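PDB 4XDN: MAU2 chromatid cohesion factor homolog from Saccharomyces cerevisiae, which forms a complex with SCC2 that is required for cohesin to associate with chromosomes, and so takes part in sister chromatid cohesion. Local coordinates for residues E54-Y59 against V367-L372; G61-S66 against V92-Q97. One frame throughout, in Å; residues are numbered along the deposited sequence.

Interaction 1 (E54-Y59 against V367-L372); sequences EGLKQY and VSMNEL
The Y59 ring is held at its hydroxyl end by the backbone of M369 and over one face by the side chain of that same residue, at the start of a helix some 300 residues further along the chain. Y59 OH accepts a hydrogen bond from the backbone M369 N at 2.9 Å. The bond is nearly straight, with an N-H...O angle of 166°. The M369 side chain runs out over one face of the ring, with CG anti to the backbone N (chi1 174°). M369 CB lies 3.8 Å from the centroid of the Y59 ring in a CH-pi contact, offset toward the rim at CZ. M369 SD lies over the same face, 4.4 Å from the centroid of the Y59 ring, a Met-aromatic contact. A bend at chi3 leaves both SD and CE beside L56 CD1. L56 CD1 approaches M369 SD to 3.4 Å, and the two side chains cross at about a right angle.

The site is the N-terminal end of helix 369-398, which meets helix 53-76 in a largely helical chain. S368 is the N-cap. S368 OG accepts a capping bond from N370 N at 3.1 Å. N370 ND2 also donates to it, with the oxygen tilted from the amide plane. The carboxylate of E98, on helix 81-98, joins the two hydroxyls: OE1 bonds Y59 OH and OE2 bonds S368 OG. N370 ND2 also bonds the hydroxyl of Y60. A basic side chain of another protein's chain packs on L56, and an apolar one on M369.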
loop_
_atom_site.group_PDB
_atom_site.type_symbol
_atom_site.label_atom_id
_atom_site.label_comp_id
_atom_site.label_asym_id
_atom_site.label_seq_id
_atom_site.Cartn_x
_atom_site.Cartn_y
_atom_site.Cartn_z
ATOM N N GLU A 54 30.857 -8.348 -11.489
ATOM C CA GLU A 54 31.435 -9.667 -11.710
ATOM C C GLU A 54 30.465 -10.767 -11.289
ATOM O O GLU A 54 30.225 -11.714 -12.036
ATOM C CB GLU A 54 32.753 -9.800 -10.943
ATOM C CG GLU A 54 33.389 -11.184 -10.994
ATOM C CD GLU A 54 33.759 -11.616 -12.402
ATOM O OE1 GLU A 54 33.835 -10.746 -13.297
ATOM O OE2 GLU A 54 33.978 -12.829 -12.612
ATOM N N GLY A 55 29.907 -10.631 -10.091
ATOM C CA GLY A 55 28.979 -11.615 -9.572
ATOM C C GLY A 55 27.698 -11.661 -10.382
ATOM O O GLY A 55 27.085 -12.717 -10.538
ATOM N N LEU A 56 27.295 -10.508 -10.902
ATOM C CA LEU A 56 26.088 -10.414 -11.714
ATOM C C LEU A 56 26.292 -11.130 -13.045
ATOM O O LEU A 56 25.380 -11.777 -13.559
ATOM C CB LEU A 56 25.715 -8.948 -11.944
ATOM C CG LEU A 56 24.289 -8.643 -12.406
ATOM C CD1 LEU A 56 23.262 -9.050 -11.353
ATOM C CD2 LEU A 56 24.161 -7.163 -12.734
ATOM N N LYS A 57 27.498 -11.010 -13.594
ATOM C CA LYS A 57 27.855 -11.685 -14.836
ATOM C C LYS A 57 27.876 -13.195 -14.648
ATOM O O LYS A 57 27.439 -13.945 -15.519
ATOM C CB LYS A 57 29.217 -11.205 -15.336
ATOM C CG LYS A 57 29.204 -9.796 -15.899
ATOM C CD LYS A 57 30.592 -9.348 -16.320
ATOM C CE LYS A 57 31.064 -10.113 -17.554
ATOM N NZ LYS A 57 32.418 -9.647 -17.998
ATOM N N GLN A 58 28.386 -13.636 -13.504
ATOM C CA GLN A 58 28.449 -15.058 -13.195
ATOM C C GLN A 58 27.058 -15.631 -12.966
ATOM O O GLN A 58 26.750 -16.730 -13.429
ATOM C CB GLN A 58 29.320 -15.302 -11.962
ATOM C CG GLN A 58 30.761 -14.857 -12.126
ATOM C CD GLN A 58 31.746 -15.909 -11.671
ATOM O OE1 GLN A 58 31.755 -17.032 -12.181
ATOM N NE2 GLN A 58 32.582 -15.556 -10.702
ATOM N N TYR A 59 26.223 -14.888 -12.246
ATOM C CA TYR A 59 24.862 -15.326 -11.973
ATOM C C TYR A 59 24.092 -15.535 -13.270
ATOM O O TYR A 59 23.456 -16.567 -13.465
ATOM C CB TYR A 59 24.128 -14.313 -11.094
ATOM C CG TYR A 59 22.651 -14.606 -10.947
ATOM C CD1 TYR A 59 22.189 -15.484 -9.976
ATOM C CD2 TYR A 59 21.717 -14.006 -11.783
ATOM C CE1 TYR A 59 20.841 -15.756 -9.840
ATOM C CE2 TYR A 59 20.366 -14.273 -11.655
ATOM C CZ TYR A 59 19.934 -15.148 -10.682
ATOM O OH TYR A 59 18.589 -15.415 -10.553
ATOM N N VAL A 367 15.308 -19.100 -5.155
ATOM C CA VAL A 367 14.521 -18.133 -5.903
ATOM C C VAL A 367 15.436 -17.225 -6.702
ATOM O O VAL A 367 16.618 -17.082 -6.386
ATOM C CB VAL A 367 13.641 -17.285 -4.973
ATOM C CG1 VAL A 367 12.564 -18.147 -4.342
ATOM C CG2 VAL A 367 14.492 -16.608 -3.898
ATOM N N SER A 368 14.880 -16.614 -7.739
ATOM C CA SER A 368 15.638 -15.715 -8.589
ATOM C C SER A 368 16.273 -14.597 -7.778
ATOM O O SER A 368 15.710 -14.138 -6.779
ATOM C CB SER A 368 14.736 -15.121 -9.672
ATOM O OG SER A 368 15.465 -14.258 -10.522
ATOM N N MET A 369 17.459 -14.173 -8.201
ATOM C CA MET A 369 18.073 -12.975 -7.654
ATOM C C MET A 369 17.083 -11.819 -7.753
ATOM O O MET A 369 17.017 -10.964 -6.873
ATOM C CB MET A 369 19.362 -12.647 -8.408
ATOM C CG MET A 369 20.020 -11.323 -8.016
ATOM S SD MET A 369 21.137 -10.725 -9.295
ATOM C CE MET A 369 19.966 -10.263 -10.573
ATOM N N ASN A 370 16.308 -11.809 -8.832
ATOM C CA ASN A 370 15.366 -10.730 -9.087
ATOM C C ASN A 370 14.183 -10.745 -8.118
ATOM O O ASN A 370 13.570 -9.709 -7.868
ATOM C CB ASN A 370 14.873 -10.804 -10.531
ATOM C CG ASN A 370 15.991 -10.582 -11.535
ATOM O OD1 ASN A 370 16.540 -9.483 -11.635
ATOM N ND2 ASN A 370 16.331 -11.624 -12.286
ATOM N N GLU A 371 13.866 -11.914 -7.572
ATOM C CA GLU A 371 12.869 -12.004 -6.513
ATOM C C GLU A 371 13.420 -11.363 -5.243
ATOM O O GLU A 371 12.727 -10.598 -4.573
ATOM C CB GLU A 371 12.471 -13.459 -6.251
ATOM C CG GLU A 371 11.583 -13.660 -5.022
ATOM C CD GLU A 371 10.303 -12.838 -5.066
ATOM O OE1 GLU A 371 9.804 -12.557 -6.178
ATOM O OE2 GLU A 371 9.793 -12.473 -3.983
ATOM N N LEU A 372 14.670 -11.674 -4.917
ATOM C CA LEU A 372 15.315 -11.074 -3.758
ATOM C C LEU A 372 15.451 -9.571 -3.964
ATOM O O LEU A 372 15.346 -8.795 -3.016
ATOM C CB LEU A 372 16.687 -11.700 -3.511
ATOM C CG LEU A 372 16.739 -13.222 -3.345
ATOM C CD1 LEU A 372 18.152 -13.658 -2.980
ATOM C CD2 LEU A 372 15.742 -13.717 -2.306
#

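Interaction 2 (G61-S66 against V92-Q97); sequences GLMNMS and VELLIQ
L94 points its isobutyl group at helix 53-76 and meets two side chains one helical turn apart, M63 and S66. Each methyl has its own neighbour. CD1 goes to the serine and CD2 to the methionine. L94 CG lies anti to its carbonyl carbon (chi1 -59°), and CD1 lies anti to CA. That brings L94 CD1 to 3.3 Å from S66 OG.

The serine hydroxyl is set by its own first torsion. S66 OG stands anti to the backbone N, on the side of the carbonyl carbon, with chi1 174°. S66 OG is hydrogen-bonded to A36 O on helix 29-45, which satisfies this buried hydroxyl although L94 offers it only a methyl group.

M63 makes the looser contact. Its chain is bent at chi2 (-57°) and extended at chi3, and M63 SD stands 4.2 Å from L94 CD2. M63 also touches A43 and Y44 of helix 29-45. L94 touches Y44 as well, and it reaches I67 and F70 farther along helix 53-76.

No hydrogen bond joins the two segments, and all three touching residues are buried. The backbones come nearest at M63 and L94, whose CA atoms are 7.5 Å apart. On another side of helix 81-98, V92 and L95 pack on helix 102-119. The carboxylate of E93 meets a basic side chain of another protein's chain. The arrangement is that of neighbouring, roughly antiparallel helices, 53-76 and 81-98, packed as a helical hairpin, consistent with the TPR-like helical array of the SCC4/mau-2 family.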
loop_
_atom_site.group_PDB
_atom_site.type_symbol
_atom_site.label_atom_id
_atom_site.label_comp_id
_atom_site.label_asym_id
_atom_site.label_seq_id
_atom_site.Cartn_x
_atom_site.Cartn_y
_atom_site.Cartn_z
ATOM N N GLY A 61 25.472 -15.700 -16.193
ATOM C CA GLY A 61 26.236 -16.649 -16.978
ATOM C C GLY A 61 25.680 -18.044 -16.772
ATOM O O GLY A 61 25.543 -18.822 -17.719
ATOM N N LEU A 62 25.343 -18.355 -15.524
ATOM C CA LEU A 62 24.756 -19.645 -15.185
ATOM C C LEU A 62 23.361 -19.788 -15.784
ATOM O O LEU A 62 23.026 -20.831 -16.346
ATOM C CB LEU A 62 24.697 -19.820 -13.667
ATOM C CG LEU A 62 26.052 -19.948 -12.965
ATOM C CD1 LEU A 62 25.897 -19.734 -11.472
ATOM C CD2 LEU A 62 26.677 -21.307 -13.250
ATOM N N MET A 63 22.548 -18.740 -15.661
ATOM C CA MET A 63 21.189 -18.767 -16.192
ATOM C C MET A 63 21.201 -18.897 -17.708
ATOM O O MET A 63 20.363 -19.585 -18.289
ATOM C CB MET A 63 20.425 -17.507 -15.785
ATOM C CG MET A 63 20.068 -17.442 -14.311
ATOM S SD MET A 63 19.102 -18.863 -13.764
ATOM C CE MET A 63 18.673 -18.350 -12.100
ATOM N N ASN A 64 22.157 -18.229 -18.344
ATOM C CA ASN A 64 22.322 -18.314 -19.785
ATOM C C ASN A 64 22.575 -19.758 -20.204
ATOM O O ASN A 64 21.902 -20.287 -21.088
ATOM C CB ASN A 64 23.471 -17.416 -20.242
ATOM C CG ASN A 64 23.494 -17.215 -21.743
ATOM O OD1 ASN A 64 22.450 -17.095 -22.379
ATOM N ND2 ASN A 64 24.691 -17.174 -22.315
ATOM N N MET A 65 23.540 -20.396 -19.549
ATOM C CA MET A 65 23.853 -21.791 -19.822
ATOM C C MET A 65 22.643 -22.689 -19.592
ATOM O O MET A 65 22.356 -23.560 -20.407
ATOM C CB MET A 65 25.020 -22.259 -18.951
ATOM C CG MET A 65 26.381 -21.892 -19.509
ATOM S SD MET A 65 26.747 -22.685 -21.088
ATOM C CE MET A 65 26.780 -24.406 -20.600
ATOM N N SER A 66 21.933 -22.475 -18.489
ATOM C CA SER A 66 20.758 -23.282 -18.182
ATOM C C SER A 66 19.727 -23.197 -19.303
ATOM O O SER A 66 19.203 -24.214 -19.758
ATOM C CB SER A 66 20.125 -22.837 -16.866
ATOM O OG SER A 66 18.913 -23.535 -16.633
ATOM N N VAL A 92 11.014 -21.604 -19.807
ATOM C CA VAL A 92 10.240 -20.374 -19.911
ATOM C C VAL A 92 10.168 -19.674 -18.560
ATOM O O VAL A 92 10.122 -18.447 -18.493
ATOM C CB VAL A 92 8.814 -20.655 -20.441
ATOM C CG1 VAL A 92 7.881 -19.477 -20.180
ATOM C CG2 VAL A 92 8.863 -20.966 -21.925
ATOM N N GLU A 93 10.155 -20.459 -17.489
ATOM C CA GLU A 93 10.170 -19.915 -16.138
ATOM C C GLU A 93 11.368 -18.981 -15.969
ATOM O O GLU A 93 11.272 -17.941 -15.317
ATOM C CB GLU A 93 10.223 -21.044 -15.107
ATOM C CG GLU A 93 10.041 -20.598 -13.666
ATOM C CD GLU A 93 8.587 -20.389 -13.290
ATOM O OE1 GLU A 93 8.320 -20.165 -12.091
ATOM O OE2 GLU A 93 7.711 -20.448 -14.182
ATOM N N LEU A 94 12.490 -19.356 -16.575
ATOM C CA LEU A 94 13.710 -18.560 -16.489
ATOM C C LEU A 94 13.642 -17.343 -17.405
ATOM O O LEU A 94 14.115 -16.266 -17.046
ATOM C CB LEU A 94 14.936 -19.407 -16.840
ATOM C CG LEU A 94 15.179 -20.644 -15.974
ATOM C CD1 LEU A 94 16.484 -21.321 -16.375
ATOM C CD2 LEU A 94 15.194 -20.302 -14.492
ATOM N N LEU A 95 13.061 -17.513 -18.588
ATOM C CA LEU A 95 12.894 -16.394 -19.507
ATOM C C LEU A 95 12.053 -15.302 -18.854
ATOM O O LEU A 95 12.328 -14.113 -18.998
ATOM C CB LEU A 95 12.237 -16.854 -20.809
ATOM C CG LEU A 95 13.045 -17.797 -21.701
ATOM C CD1 LEU A 95 12.201 -18.251 -22.878
ATOM C CD2 LEU A 95 14.325 -17.133 -22.190
ATOM N N ILE A 96 11.034 -15.730 -18.120
ATOM C CA ILE A 96 10.097 -14.815 -17.486
ATOM C C ILE A 96 10.725 -14.106 -16.285
ATOM O O ILE A 96 10.494 -12.914 -16.071
ATOM C CB ILE A 96 8.821 -15.573 -17.048
ATOM C CG1 ILE A 96 8.049 -16.038 -18.285
ATOM C CG2 ILE A 96 7.925 -14.694 -16.185
ATOM C CD1 ILE A 96 6.889 -16.968 -17.989
ATOM N N GLN A 97 11.523 -14.833 -15.511
ATOM C CA GLN A 97 12.057 -14.308 -14.257
ATOM C C GLN A 97 13.442 -13.675 -14.387
ATOM O O GLN A 97 13.831 -12.867 -13.544
ATOM C CB GLN A 97 12.111 -15.420 -13.208
ATOM C CG GLN A 97 10.745 -15.929 -12.772
ATOM C CD GLN A 97 10.835 -16.926 -11.634
ATOM O OE1 GLN A 97 11.922 -17.215 -11.130
ATOM N NE2 GLN A 97 9.691 -17.459 -11.221
#

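How the interactions relate
From the N terminus, the chain runs through helix 29-45 into helix 53-76, which carries the first segment of both interactions. It then reverses into the next helix, 81-98, where interaction 2 closes a short loop of 25 residues between its segments. Interaction 1 closes a far larger loop of 307 residues, mostly helical, and interaction 2 is nested inside it. One contact therefore joins neighbouring helices, and the other brings the start of helix 369-398 back to the N-terminal region. Their centres are about 11 Å apart. They touch where N370 ND2 lies 3.1 Å from Q97 O.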